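Local coordinates for aerobic respiration control sensor protein ArcB (Escherichia coli, PDB 2A0B), which activates the response regulator ArcA through a four-step phosphorelay that drives anaerobic repression, this chain being its histidine-containing phosphotransfer (HPt) domain, at residues A[46-51]-A[103-108]; A[31-36]-A[110-115]; A[65-70]-A[77-82]; A[54-59]-A[91-96]. All blocks are in the same frame, centred on the assembly; numbering follows the deposited sequence.

Interaction 1. Residues A[46-51]-A[103-108]; sequences VLESNL and EMKEEW. With ZN (zinc ion), chain B.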
loop_
_atom_site.group_PDB
_atom_site.type_symbol
_atom_site.label_atom_id
_atom_site.label_comp_id
_atom_site.label_asym_id
_atom_site.label_seq_id
_atom_site.Cartn_x
_atom_site.Cartn_y
_atom_site.Cartn_z
ATOM N N VAL A 46 5.245 -10.337 7.635
ATOM C CA VAL A 46 4.125 -11.089 8.179
ATOM C C VAL A 46 3.299 -11.690 7.042
ATOM O O VAL A 46 2.880 -12.845 7.174
ATOM C CB VAL A 46 3.213 -10.219 9.077
ATOM C CG1 VAL A 46 1.911 -10.911 9.439
ATOM C CG2 VAL A 46 4.021 -9.878 10.340
ATOM N N LEU A 47 3.053 -10.975 5.948
ATOM C CA LEU A 47 2.366 -11.513 4.797
ATOM C C LEU A 47 3.100 -12.795 4.311
ATOM O O LEU A 47 2.396 -13.785 4.110
ATOM C CB LEU A 47 2.318 -10.621 3.552
ATOM C CG LEU A 47 1.184 -9.624 3.438
ATOM C CD1 LEU A 47 1.417 -8.709 2.245
ATOM C CD2 LEU A 47 -0.166 -10.355 3.336
ATOM N N GLU A 48 4.390 -12.660 4.159
ATOM C CA GLU A 48 5.169 -13.810 3.640
ATOM C C GLU A 48 5.135 -14.989 4.571
ATOM O O GLU A 48 5.019 -16.137 4.093
ATOM C CB GLU A 48 6.636 -13.417 3.446
ATOM C CG GLU A 48 6.889 -12.288 2.488
ATOM C CD GLU A 48 6.897 -12.696 1.035
ATOM O OE1 GLU A 48 6.270 -13.708 0.670
ATOM O OE2 GLU A 48 7.578 -11.981 0.277
ATOM N N SER A 49 5.257 -14.770 5.881
ATOM C CA SER A 49 5.285 -15.922 6.790
ATOM C C SER A 49 3.919 -16.590 6.794
ATOM O O SER A 49 3.805 -17.830 6.719
ATOM C CB SER A 49 5.879 -15.558 8.133
ATOM O OG SER A 49 4.990 -14.776 8.889
ATOM N N ASN A 50 2.838 -15.807 6.682
ATOM C CA ASN A 50 1.502 -16.389 6.602
ATOM C C ASN A 50 1.298 -17.155 5.287
ATOM O O ASN A 50 0.643 -18.208 5.231
ATOM C CB ASN A 50 0.450 -15.273 6.774
ATOM C CG ASN A 50 0.231 -14.951 8.248
ATOM O OD1 ASN A 50 0.304 -13.803 8.699
ATOM N ND2 ASN A 50 -0.125 -15.970 9.028
ATOM N N LEU A 51 1.893 -16.650 4.212
ATOM C CA LEU A 51 1.776 -17.311 2.906
ATOM C C LEU A 51 2.457 -18.690 3.051
ATOM O O LEU A 51 1.820 -19.682 2.679
ATOM C CB LEU A 51 2.414 -16.495 1.803
ATOM C CG LEU A 51 2.327 -17.080 0.387
ATOM C CD1 LEU A 51 0.870 -17.300 -0.038
ATOM C CD2 LEU A 51 3.106 -16.238 -0.595
ATOM N N GLU A 103 4.579 -8.980 -5.683
ATOM C CA GLU A 103 4.435 -7.728 -6.364
ATOM C C GLU A 103 4.538 -6.563 -5.317
ATOM O O GLU A 103 5.326 -5.655 -5.497
ATOM C CB GLU A 103 3.114 -7.644 -7.063
ATOM C CG GLU A 103 2.981 -6.368 -7.841
ATOM C CD GLU A 103 1.646 -6.241 -8.481
ATOM O OE1 GLU A 103 0.882 -7.255 -8.729
ATOM O OE2 GLU A 103 1.213 -5.122 -8.845
ATOM N N MET A 104 3.752 -6.784 -4.266
ATOM C CA MET A 104 3.855 -5.768 -3.157
ATOM C C MET A 104 5.239 -5.663 -2.596
ATOM O O MET A 104 5.774 -4.549 -2.400
ATOM C CB MET A 104 2.932 -6.213 -1.990
ATOM C CG MET A 104 3.119 -5.232 -0.814
ATOM S SD MET A 104 1.682 -4.116 -0.715
ATOM C CE MET A 104 0.501 -5.391 -0.235
ATOM N N LYS A 105 5.922 -6.771 -2.287
ATOM C CA LYS A 105 7.228 -6.823 -1.690
ATOM C C LYS A 105 8.221 -6.076 -2.582
ATOM O O LYS A 105 9.099 -5.320 -2.127
ATOM C CB LYS A 105 7.641 -8.283 -1.494
ATOM C CG LYS A 105 9.101 -8.437 -1.040
ATOM C CD LYS A 105 9.394 -9.932 -0.890
ATOM C CE LYS A 105 10.520 -10.164 0.109
ATOM N NZ LYS A 105 11.037 -11.572 0.019
ATOM N N GLU A 106 8.140 -6.372 -3.882
ATOM C CA GLU A 106 9.110 -5.799 -4.809
ATOM C C GLU A 106 8.909 -4.326 -5.064
ATOM O O GLU A 106 9.904 -3.651 -5.391
ATOM C CB GLU A 106 9.080 -6.508 -6.217
ATOM C CG GLU A 106 9.628 -7.929 -6.118
ATOM C CD GLU A 106 9.573 -8.684 -7.474
ATOM O OE1 GLU A 106 9.490 -8.068 -8.525
ATOM O OE2 GLU A 106 9.596 -9.914 -7.330
ATOM N N GLU A 107 7.696 -3.744 -5.007
ATOM C CA GLU A 107 7.477 -2.405 -5.421
ATOM C C GLU A 107 7.183 -1.344 -4.252
ATOM O O GLU A 107 7.231 -0.220 -4.764
ATOM C CB GLU A 107 6.287 -2.268 -6.319
ATOM C CG GLU A 107 4.943 -2.410 -5.570
ATOM C CD GLU A 107 3.858 -2.163 -6.543
ATOM O OE1 GLU A 107 3.631 -1.126 -7.164
ATOM O OE2 GLU A 107 3.152 -3.193 -6.780
ATOM N N TRP A 108 6.988 -1.849 -3.081
ATOM C CA TRP A 108 6.444 -0.710 -2.218
ATOM C C TRP A 108 7.448 0.421 -1.973
ATOM O O TRP A 108 6.898 1.553 -1.936
ATOM C CB TRP A 108 5.961 -1.327 -0.920
ATOM C CG TRP A 108 6.969 -1.826 0.020
ATOM C CD1 TRP A 108 7.485 -3.085 0.162
ATOM C CD2 TRP A 108 7.705 -1.058 1.007
ATOM N NE1 TRP A 108 8.404 -3.197 1.139
ATOM C CE2 TRP A 108 8.549 -1.885 1.676
ATOM C CE3 TRP A 108 7.582 0.339 1.305
ATOM C CZ2 TRP A 108 9.414 -1.482 2.709
ATOM C CZ3 TRP A 108 8.442 0.739 2.330
ATOM C CH2 TRP A 108 9.303 -0.125 2.996
HETATM ZN ZN ZN B . 2.105 -3.275 -8.522
#

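Interaction 2. Residues A[31-36]-A[110-115]; sequences DGLAVF and HDVEVL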
loop_
_atom_site.group_PDB
_atom_site.type_symbol
_atom_site.label_atom_id
_atom_site.label_comp_id
_atom_site.label_asym_id
_atom_site.label_seq_id
_atom_site.Cartn_x
_atom_site.Cartn_y
_atom_site.Cartn_z
ATOM N N ASP A 31 4.936 13.169 7.390
ATOM C CA ASP A 31 5.091 12.431 8.619
ATOM C C ASP A 31 4.408 11.040 8.551
ATOM O O ASP A 31 4.936 10.122 9.153
ATOM C CB ASP A 31 4.454 13.162 9.824
ATOM C CG ASP A 31 5.249 14.414 10.170
ATOM O OD1 ASP A 31 6.395 14.555 9.722
ATOM O OD2 ASP A 31 4.677 15.254 10.910
ATOM N N GLY A 32 3.246 11.000 7.954
ATOM C CA GLY A 32 2.460 9.755 7.815
ATOM C C GLY A 32 3.305 8.791 6.922
ATOM O O GLY A 32 3.358 7.634 7.274
ATOM N N LEU A 33 3.833 9.370 5.856
ATOM C CA LEU A 33 4.643 8.515 4.972
ATOM C C LEU A 33 5.834 7.955 5.656
ATOM O O LEU A 33 6.278 6.801 5.450
ATOM C CB LEU A 33 5.008 9.340 3.737
ATOM C CG LEU A 33 5.616 8.526 2.582
ATOM C CD1 LEU A 33 4.681 7.389 2.178
ATOM C CD2 LEU A 33 5.834 9.456 1.402
ATOM N N ALA A 34 6.532 8.681 6.553
ATOM C CA ALA A 34 7.676 8.196 7.289
ATOM C C ALA A 34 7.295 7.050 8.193
ATOM O O ALA A 34 8.014 6.064 8.373
ATOM C CB ALA A 34 8.325 9.333 8.093
ATOM N N VAL A 35 6.080 7.103 8.806
ATOM C CA VAL A 35 5.612 6.034 9.615
ATOM C C VAL A 35 5.281 4.777 8.721
ATOM O O VAL A 35 5.670 3.697 9.133
ATOM C CB VAL A 35 4.327 6.374 10.425
ATOM C CG1 VAL A 35 3.746 5.173 11.134
ATOM C CG2 VAL A 35 4.803 7.422 11.447
ATOM N N PHE A 36 4.707 5.053 7.601
ATOM C CA PHE A 36 4.373 3.915 6.659
ATOM C C PHE A 36 5.681 3.219 6.282
ATOM O O PHE A 36 5.680 1.964 6.328
ATOM C CB PHE A 36 3.665 4.477 5.461
ATOM C CG PHE A 36 3.237 3.433 4.435
ATOM C CD1 PHE A 36 2.060 2.745 4.613
ATOM C CD2 PHE A 36 4.038 3.237 3.330
ATOM C CE1 PHE A 36 1.690 1.805 3.625
ATOM C CE2 PHE A 36 3.684 2.274 2.373
ATOM C CZ PHE A 36 2.504 1.594 2.523
ATOM N N HIS A 110 9.503 1.678 -4.133
ATOM C CA HIS A 110 9.370 2.521 -5.275
ATOM C C HIS A 110 8.161 3.431 -5.282
ATOM O O HIS A 110 8.150 4.584 -5.650
ATOM C CB HIS A 110 9.438 1.641 -6.586
ATOM C CG HIS A 110 9.036 2.338 -7.822
ATOM N ND1 HIS A 110 9.875 3.202 -8.495
ATOM C CD2 HIS A 110 7.909 2.381 -8.590
ATOM C CE1 HIS A 110 9.302 3.718 -9.547
ATOM N NE2 HIS A 110 8.089 3.230 -9.652
ATOM N N ASP A 111 6.986 2.841 -4.869
ATOM C CA ASP A 111 5.767 3.613 -4.782
ATOM C C ASP A 111 5.988 4.740 -3.671
ATOM O O ASP A 111 5.513 5.809 -4.073
ATOM C CB ASP A 111 4.629 2.714 -4.287
ATOM C CG ASP A 111 3.977 1.804 -5.312
ATOM O OD1 ASP A 111 4.821 1.174 -6.040
ATOM O OD2 ASP A 111 2.781 1.674 -5.567
ATOM N N VAL A 112 6.681 4.382 -2.652
ATOM C CA VAL A 112 6.909 5.519 -1.640
ATOM C C VAL A 112 7.780 6.588 -2.243
ATOM O O VAL A 112 7.543 7.806 -2.125
ATOM C CB VAL A 112 7.532 4.917 -0.414
ATOM C CG1 VAL A 112 8.227 5.951 0.502
ATOM C CG2 VAL A 112 6.547 4.046 0.393
ATOM N N GLU A 113 8.840 6.180 -3.047
ATOM C CA GLU A 113 9.645 7.240 -3.663
ATOM C C GLU A 113 8.917 8.100 -4.622
ATOM O O GLU A 113 9.135 9.300 -4.848
ATOM C CB GLU A 113 10.830 6.533 -4.438
ATOM C CG GLU A 113 11.780 5.895 -3.483
ATOM C CD GLU A 113 12.812 4.953 -4.110
ATOM O OE1 GLU A 113 12.618 4.576 -5.275
ATOM O OE2 GLU A 113 13.763 4.615 -3.416
ATOM N N VAL A 114 7.934 7.612 -5.432
ATOM C CA VAL A 114 7.081 8.308 -6.323
ATOM C C VAL A 114 6.174 9.327 -5.512
ATOM O O VAL A 114 6.082 10.410 -6.018
ATOM C CB VAL A 114 6.187 7.355 -7.153
ATOM C CG1 VAL A 114 5.176 8.094 -7.970
ATOM C CG2 VAL A 114 7.156 6.627 -8.147
ATOM N N LEU A 115 5.684 8.870 -4.399
ATOM C CA LEU A 115 4.835 9.859 -3.610
ATOM C C LEU A 115 5.740 10.931 -3.038
ATOM O O LEU A 115 5.333 12.102 -3.165
ATOM C CB LEU A 115 4.103 9.024 -2.581
ATOM C CG LEU A 115 3.340 9.930 -1.525
ATOM C CD1 LEU A 115 2.383 10.745 -2.275
ATOM C CD2 LEU A 115 2.772 8.966 -0.483
#

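Interaction 3. Residues A[65-70]-A[77-82]; sequences KIKGAA and HLQQLG. With ZN (zinc ion), chain B.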
loop_
_atom_site.group_PDB
_atom_site.type_symbol
_atom_site.label_atom_id
_atom_site.label_comp_id
_atom_site.label_asym_id
_atom_site.label_seq_id
_atom_site.Cartn_x
_atom_site.Cartn_y
_atom_site.Cartn_z
ATOM N N LYS A 65 -4.850 -4.751 6.866
ATOM C CA LYS A 65 -4.042 -3.731 7.580
ATOM C C LYS A 65 -3.270 -2.863 6.598
ATOM O O LYS A 65 -3.279 -1.621 6.639
ATOM C CB LYS A 65 -3.148 -4.426 8.567
ATOM C CG LYS A 65 -2.483 -3.612 9.674
ATOM C CD LYS A 65 -1.467 -4.469 10.426
ATOM C CE LYS A 65 -2.148 -5.651 11.094
ATOM N NZ LYS A 65 -1.186 -6.573 11.759
ATOM N N ILE A 66 -2.626 -3.540 5.596
ATOM C CA ILE A 66 -1.909 -2.710 4.617
ATOM C C ILE A 66 -2.799 -1.889 3.797
ATOM O O ILE A 66 -2.455 -0.745 3.381
ATOM C CB ILE A 66 -1.061 -3.730 3.730
ATOM C CG1 ILE A 66 0.044 -4.316 4.569
ATOM C CG2 ILE A 66 -0.497 -2.984 2.539
ATOM C CD1 ILE A 66 0.629 -5.615 3.946
ATOM N N LYS A 67 -4.001 -2.299 3.333
ATOM C CA LYS A 67 -4.954 -1.611 2.553
ATOM C C LYS A 67 -5.269 -0.227 3.293
ATOM O O LYS A 67 -5.257 0.762 2.614
ATOM C CB LYS A 67 -6.249 -2.409 2.383
ATOM C CG LYS A 67 -7.284 -1.649 1.595
ATOM C CD LYS A 67 -8.663 -2.281 1.614
ATOM C CE LYS A 67 -9.694 -1.416 0.882
ATOM N NZ LYS A 67 -11.040 -2.039 1.171
ATOM N N GLY A 68 -5.550 -0.462 4.561
ATOM C CA GLY A 68 -5.904 0.809 5.308
ATOM C C GLY A 68 -4.716 1.758 5.406
ATOM O O GLY A 68 -4.897 3.002 5.234
ATOM N N ALA A 69 -3.573 1.237 5.767
ATOM C CA ALA A 69 -2.320 1.993 5.930
ATOM C C ALA A 69 -1.991 2.728 4.674
ATOM O O ALA A 69 -1.765 3.934 4.570
ATOM C CB ALA A 69 -1.172 1.156 6.439
ATOM N N ALA A 70 -1.936 1.965 3.514
ATOM C CA ALA A 70 -1.662 2.657 2.279
ATOM C C ALA A 70 -2.633 3.670 1.795
ATOM O O ALA A 70 -2.327 4.717 1.240
ATOM C CB ALA A 70 -1.531 1.522 1.171
ATOM N N HIS A 77 -2.314 2.399 -5.618
ATOM C CA HIS A 77 -2.090 1.010 -6.167
ATOM C C HIS A 77 -1.761 0.026 -5.118
ATOM O O HIS A 77 -2.181 -1.184 -5.146
ATOM C CB HIS A 77 -0.927 1.173 -7.173
ATOM C CG HIS A 77 -0.459 -0.183 -7.706
ATOM N ND1 HIS A 77 -1.349 -0.959 -8.418
ATOM C CD2 HIS A 77 0.693 -0.808 -7.539
ATOM C CE1 HIS A 77 -0.690 -2.092 -8.743
ATOM N NE2 HIS A 77 0.484 -2.007 -8.204
ATOM N N LEU A 78 -1.054 0.345 -4.032
ATOM C CA LEU A 78 -0.773 -0.502 -2.926
ATOM C C LEU A 78 -2.101 -0.825 -2.186
ATOM O O LEU A 78 -2.306 -1.911 -1.704
ATOM C CB LEU A 78 0.253 -0.032 -1.898
ATOM C CG LEU A 78 1.669 0.257 -2.465
ATOM C CD1 LEU A 78 2.644 0.635 -1.373
ATOM C CD2 LEU A 78 2.193 -1.080 -3.077
ATOM N N GLN A 79 -2.964 0.208 -2.148
ATOM C CA GLN A 79 -4.285 -0.061 -1.522
ATOM C C GLN A 79 -5.117 -1.105 -2.292
ATOM O O GLN A 79 -5.655 -2.007 -1.649
ATOM C CB GLN A 79 -5.050 1.283 -1.492
ATOM C CG GLN A 79 -6.355 1.157 -0.682
ATOM C CD GLN A 79 -7.180 2.416 -0.835
ATOM O OE1 GLN A 79 -7.985 2.689 0.070
ATOM N NE2 GLN A 79 -7.062 3.187 -1.868
ATOM N N GLN A 80 -5.011 -1.006 -3.605
ATOM C CA GLN A 80 -5.743 -1.971 -4.461
ATOM C C GLN A 80 -5.130 -3.361 -4.355
ATOM O O GLN A 80 -5.876 -4.370 -4.241
ATOM C CB GLN A 80 -5.798 -1.494 -5.897
ATOM C CG GLN A 80 -6.613 -2.425 -6.799
ATOM C CD GLN A 80 -7.994 -2.768 -6.290
ATOM O OE1 GLN A 80 -8.656 -1.941 -5.618
ATOM N NE2 GLN A 80 -8.481 -3.988 -6.570
ATOM N N LEU A 81 -3.790 -3.444 -4.243
ATOM C CA LEU A 81 -3.220 -4.796 -3.987
ATOM C C LEU A 81 -3.651 -5.423 -2.699
ATOM O O LEU A 81 -3.900 -6.575 -2.407
ATOM C CB LEU A 81 -1.666 -4.766 -3.970
ATOM C CG LEU A 81 -1.006 -4.731 -5.331
ATOM C CD1 LEU A 81 0.490 -4.614 -5.093
ATOM C CD2 LEU A 81 -1.404 -6.023 -6.036
ATOM N N GLY A 82 -3.751 -4.524 -1.623
ATOM C CA GLY A 82 -4.153 -5.040 -0.316
ATOM C C GLY A 82 -5.662 -5.382 -0.413
ATOM O O GLY A 82 -5.937 -6.385 0.256
HETATM ZN ZN ZN B . 2.105 -3.275 -8.522
#

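Interaction 4. Residues A[54-59]-A[91-96]; sequences QDKKGI and PAWEDN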
loop_
_atom_site.group_PDB
_atom_site.type_symbol
_atom_site.label_atom_id
_atom_site.label_comp_id
_atom_site.label_asym_id
_atom_site.label_seq_id
_atom_site.Cartn_x
_atom_site.Cartn_y
_atom_site.Cartn_z
ATOM N N GLN A 54 0.451 -21.145 4.913
ATOM C CA GLN A 54 -0.853 -21.304 4.278
ATOM C C GLN A 54 -1.942 -20.905 5.243
ATOM O O GLN A 54 -3.020 -21.506 5.319
ATOM C CB GLN A 54 -0.943 -22.735 3.674
ATOM C CG GLN A 54 0.046 -22.832 2.521
ATOM C CD GLN A 54 0.033 -23.966 1.548
ATOM O OE1 GLN A 54 1.101 -24.526 1.228
ATOM N NE2 GLN A 54 -1.118 -24.350 1.000
ATOM N N ASP A 55 -1.715 -19.807 6.001
ATOM C CA ASP A 55 -2.705 -19.335 6.985
ATOM C C ASP A 55 -3.557 -18.266 6.317
ATOM O O ASP A 55 -3.184 -17.089 6.254
ATOM C CB ASP A 55 -1.975 -18.812 8.206
ATOM C CG ASP A 55 -2.808 -18.147 9.277
ATOM O OD1 ASP A 55 -4.034 -18.029 9.178
ATOM O OD2 ASP A 55 -2.247 -17.687 10.297
ATOM N N LYS A 56 -4.703 -18.622 5.751
ATOM C CA LYS A 56 -5.575 -17.747 5.023
ATOM C C LYS A 56 -6.099 -16.576 5.866
ATOM O O LYS A 56 -6.054 -15.448 5.366
ATOM C CB LYS A 56 -6.751 -18.513 4.398
ATOM C CG LYS A 56 -7.738 -17.572 3.735
ATOM C CD LYS A 56 -9.072 -18.249 3.469
ATOM C CE LYS A 56 -9.196 -18.531 1.990
ATOM N NZ LYS A 56 -10.485 -19.245 1.690
ATOM N N LYS A 57 -6.471 -16.833 7.113
ATOM C CA LYS A 57 -6.954 -15.738 7.966
ATOM C C LYS A 57 -5.828 -14.728 8.209
ATOM O O LYS A 57 -6.107 -13.526 8.248
ATOM C CB LYS A 57 -7.521 -16.285 9.274
ATOM C CG LYS A 57 -7.611 -15.297 10.424
ATOM C CD LYS A 57 -8.599 -15.751 11.502
ATOM C CE LYS A 57 -8.287 -15.026 12.810
ATOM N NZ LYS A 57 -9.227 -13.900 13.079
ATOM N N GLY A 58 -4.624 -15.205 8.416
ATOM C CA GLY A 58 -3.438 -14.374 8.664
ATOM C C GLY A 58 -3.142 -13.509 7.458
ATOM O O GLY A 58 -2.853 -12.311 7.519
ATOM N N ILE A 59 -3.191 -14.100 6.232
ATOM C CA ILE A 59 -2.984 -13.343 5.029
ATOM C C ILE A 59 -4.050 -12.289 4.807
ATOM O O ILE A 59 -3.716 -11.141 4.484
ATOM C CB ILE A 59 -2.990 -14.262 3.751
ATOM C CG1 ILE A 59 -1.837 -15.267 3.852
ATOM C CG2 ILE A 59 -2.978 -13.438 2.475
ATOM C CD1 ILE A 59 -2.038 -16.345 2.750
ATOM N N PRO A 91 -12.456 -15.367 -7.564
ATOM C CA PRO A 91 -12.083 -16.663 -8.203
ATOM C C PRO A 91 -10.582 -16.862 -8.356
ATOM O O PRO A 91 -10.069 -17.994 -8.255
ATOM C CB PRO A 91 -12.711 -16.523 -9.579
ATOM C CG PRO A 91 -13.794 -15.519 -9.488
ATOM C CD PRO A 91 -13.364 -14.569 -8.372
ATOM N N ALA A 92 -9.834 -15.802 -8.659
ATOM C CA ALA A 92 -8.379 -15.910 -8.853
ATOM C C ALA A 92 -7.551 -15.868 -7.598
ATOM O O ALA A 92 -6.335 -15.928 -7.542
ATOM C CB ALA A 92 -7.951 -14.771 -9.766
ATOM N N TRP A 93 -8.163 -15.697 -6.371
ATOM C CA TRP A 93 -7.389 -15.539 -5.165
ATOM C C TRP A 93 -6.356 -16.588 -4.848
ATOM O O TRP A 93 -5.194 -16.371 -4.596
ATOM C CB TRP A 93 -8.340 -15.322 -3.915
ATOM C CG TRP A 93 -7.631 -14.911 -2.658
ATOM C CD1 TRP A 93 -7.418 -13.569 -2.283
ATOM C CD2 TRP A 93 -7.057 -15.687 -1.643
ATOM N NE1 TRP A 93 -6.778 -13.592 -1.079
ATOM C CE2 TRP A 93 -6.507 -14.830 -0.614
ATOM C CE3 TRP A 93 -6.928 -17.071 -1.403
ATOM C CZ2 TRP A 93 -5.890 -15.345 0.499
ATOM C CZ3 TRP A 93 -6.303 -17.545 -0.278
ATOM C CH2 TRP A 93 -5.749 -16.694 0.696
ATOM N N GLU A 94 -6.766 -17.898 -4.905
ATOM C CA GLU A 94 -5.805 -18.938 -4.588
ATOM C C GLU A 94 -4.652 -18.965 -5.643
ATOM O O GLU A 94 -3.537 -19.201 -5.169
ATOM C CB GLU A 94 -6.557 -20.296 -4.650
ATOM C CG GLU A 94 -7.387 -20.571 -3.407
ATOM C CD GLU A 94 -6.632 -21.035 -2.189
ATOM O OE1 GLU A 94 -5.458 -21.457 -2.261
ATOM O OE2 GLU A 94 -7.193 -21.013 -1.057
ATOM N N ASP A 95 -5.023 -18.682 -6.862
ATOM C CA ASP A 95 -3.956 -18.734 -7.900
ATOM C C ASP A 95 -2.968 -17.569 -7.786
ATOM O O ASP A 95 -1.820 -17.659 -8.172
ATOM C CB ASP A 95 -4.529 -18.600 -9.284
ATOM C CG ASP A 95 -5.190 -19.940 -9.835
ATOM O OD1 ASP A 95 -4.898 -20.893 -9.155
ATOM O OD2 ASP A 95 -5.950 -19.544 -10.716
ATOM N N ASN A 96 -3.499 -16.392 -7.356
ATOM C CA ASN A 96 -2.711 -15.177 -7.503
ATOM C C ASN A 96 -2.295 -14.522 -6.180
ATOM O O ASN A 96 -1.399 -13.667 -6.320
ATOM C CB ASN A 96 -3.640 -14.203 -8.256
ATOM C CG ASN A 96 -3.718 -14.496 -9.757
ATOM O OD1 ASN A 96 -2.892 -15.326 -10.153
ATOM N ND2 ASN A 96 -4.590 -13.824 -10.464
#

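Interaction 1. Residues A[46-51]-A[103-108]
E48 and K105 mark the closest backbone approach, their CA atoms 9.0 Å apart, between helix segments 46-51 and 103-108 of the HPt four-helix bundle. At that separation the two backbones do not touch, and side chains alone span the gap. On the outer side the E48 and K105 chains cross at about a right angle. In the E48 conformer described here, one of two modelled, the chain folds at chi2 (-82°), bringing OE2 across the lysine chain, nearest K105 CD. A long salt bridge joins E48 OE2 to K105 NZ at 3.5 Å in this conformer; K105 is exposed and E48 partly so, consistent with a modest interaction. Deeper in, the contact is apolar: L47 CD1 meets the terminal methyl M104 CE at 4.2 Å, M104 again being one of two conformers. This pair continues into the bundle core, where both side chains also touch I66 of helix 56-72. The opposite flank of helix 93-122 has a different task. E103 and E107, one turn apart, share a zinc ion with H77 of helix 76-85, each glutamate using a single carboxylate oxygen: E103 OE2 at 2.1 Å and E107 OE2 at 2.0 Å from the metal.

Interaction 2. Residues A[31-36]-A[110-115]
In the antiparallel four-helix bundle of the HPt domain, L33 and F36 of helix 26-52 pack against V112 and L115 of helix 93-122. The short axes of segments 31-36 and 110-115 run at 169° to each other and approach to 11.4 Å, while the nearest CA atoms, those of L33 and V112, are 7.6 Å apart. No hydrogen bond crosses such a gap; branched aliphatic groups and one ring fill it instead. L33 supplies both of its methyls. Its CG stands opposite the backbone N (chi1 -169°), which sends the isobutyl group across to the other helix, where L33 CD2 reaches L115 CD2 at 3.6 Å. L33 CD1 lies equally near that same L115 methyl, and also borders V112 CG1 at 4.2 Å. One leucine methyl is thus held in the fork of another leucine. The second V112 branch turns to the phenylalanine: V112 CG2 sits 3.9 Å from F36 CE2, at the ring edge and near its plane. Beyond the pair, F36 also touches A69 and A70 of helix 56-72 and L78 of helix 76-85. Residues three apart on each helix, all four buried, form this interlocking apolar layer, as expected for the core of an up-and-down HPt bundle.

Interaction 3. Residues A[65-70]-A[77-82]
K67 and Q79 lie where helices 56-72 and 76-85 come very close, their CA atoms 4.4 Å apart. The segment axes approach to 7.7 Å at a signed crossing angle of -161°, so this is a nearly antiparallel helical hairpin. Its apolar contacts are small. A70 CB rests 3.9 Å from L78 CB on the inner side of the interface, and alanine's single methyl suits the narrow gap. G82, without a side chain, lets the other backbone come in: its CA is 4.6 Å from K67 N. Mixed contacts follow on the outer side, where the Q79 methylenes pass at an angle across K67: Q79 CG is 3.5 Å from the K67 carbonyl O and 3.7 Å from K67 CG. The extended K67 chain then leads away from the contact, and its NZ is hydrogen-bonded to Q83 OE1. H64, the phosphorylation site, has its side chain about 5 Å from that of K67. H77, pointing away from helix 56-72, binds the zinc ion through NE2 at 2.1 Å, with E103 and E107 of helix 93-122. On the other side, I66 of helix 56-72 touches L47 and Y43 of helix 26-52, so the hairpin packs against both long helices.

Interaction 4. Residues A[54-59]-A[91-96]
K56 reaches across to W93, joining the first turn of helix 56-72 to that of helix 93-122, although the nearest CA atoms, K56 and E94, are 9.7 Å apart. The lysine can be traced outward. K56 CB points toward the other segment and stands 4.2 Å from W93 CH2. K56 CG comes closer, 3.7 Å from the same ring carbon, approaching the indole obliquely. K56 CD stands off, 4.6 Å from W93 CH2, before a bend about the CG-CD bond (chi3 -106°) carries K56 CE back to the six-membered ring, 3.8 Å from W93 CZ3. The tip, K56 NZ, ends 4.6 Å from E94 OE2: opposite charges that may attract weakly but do not make a salt bridge. On the inner side I59 continues the apolar contact, its CG2 methyl lying 4.0 Å from W93 CZ2. The indole therefore has the methylene chain of a lysine along one part of its benzene ring and a buried isoleucine at another, while W93 NE1 donates to the carbonyl of I85, a bond that helps fix the ring's rotation. The start of helix 56-72 is organised just upstream. Q54, with positive phi, closes the preceding helix in a Schellman motif, and D55 is the N-cap residue: D55 OD1 accepts from G58 N at 3.0 Å, the donor standing 68° out of the carboxylate plane. The first turns of two helices, one N-capped by D55, thus meet through W93 at this end of the HPt helical bundle.

Overall arrangement
From the N terminus, helix 26-52 first supplies 31-36, whose partner 110-115 closes the longest loop, interaction 2. Farther along the same helix, 46-51 pairs with 103-108 in interaction 1, within that loop. After the turn, 54-59 meets 91-96 in interaction 4, and 65-70 meets 77-82 in interaction 3, the shortest and innermost closure. All four nest and none cross. Interactions 1 and 2 tie helix 26-52 to helix 93-122 at centres about 17 Å apart; interaction 4 joins helix starts, its centre about 27 Å from that of interaction 2. Interactions 1 and 3 share the zinc ion, and F36 and D111 link interaction 2 to interaction 3.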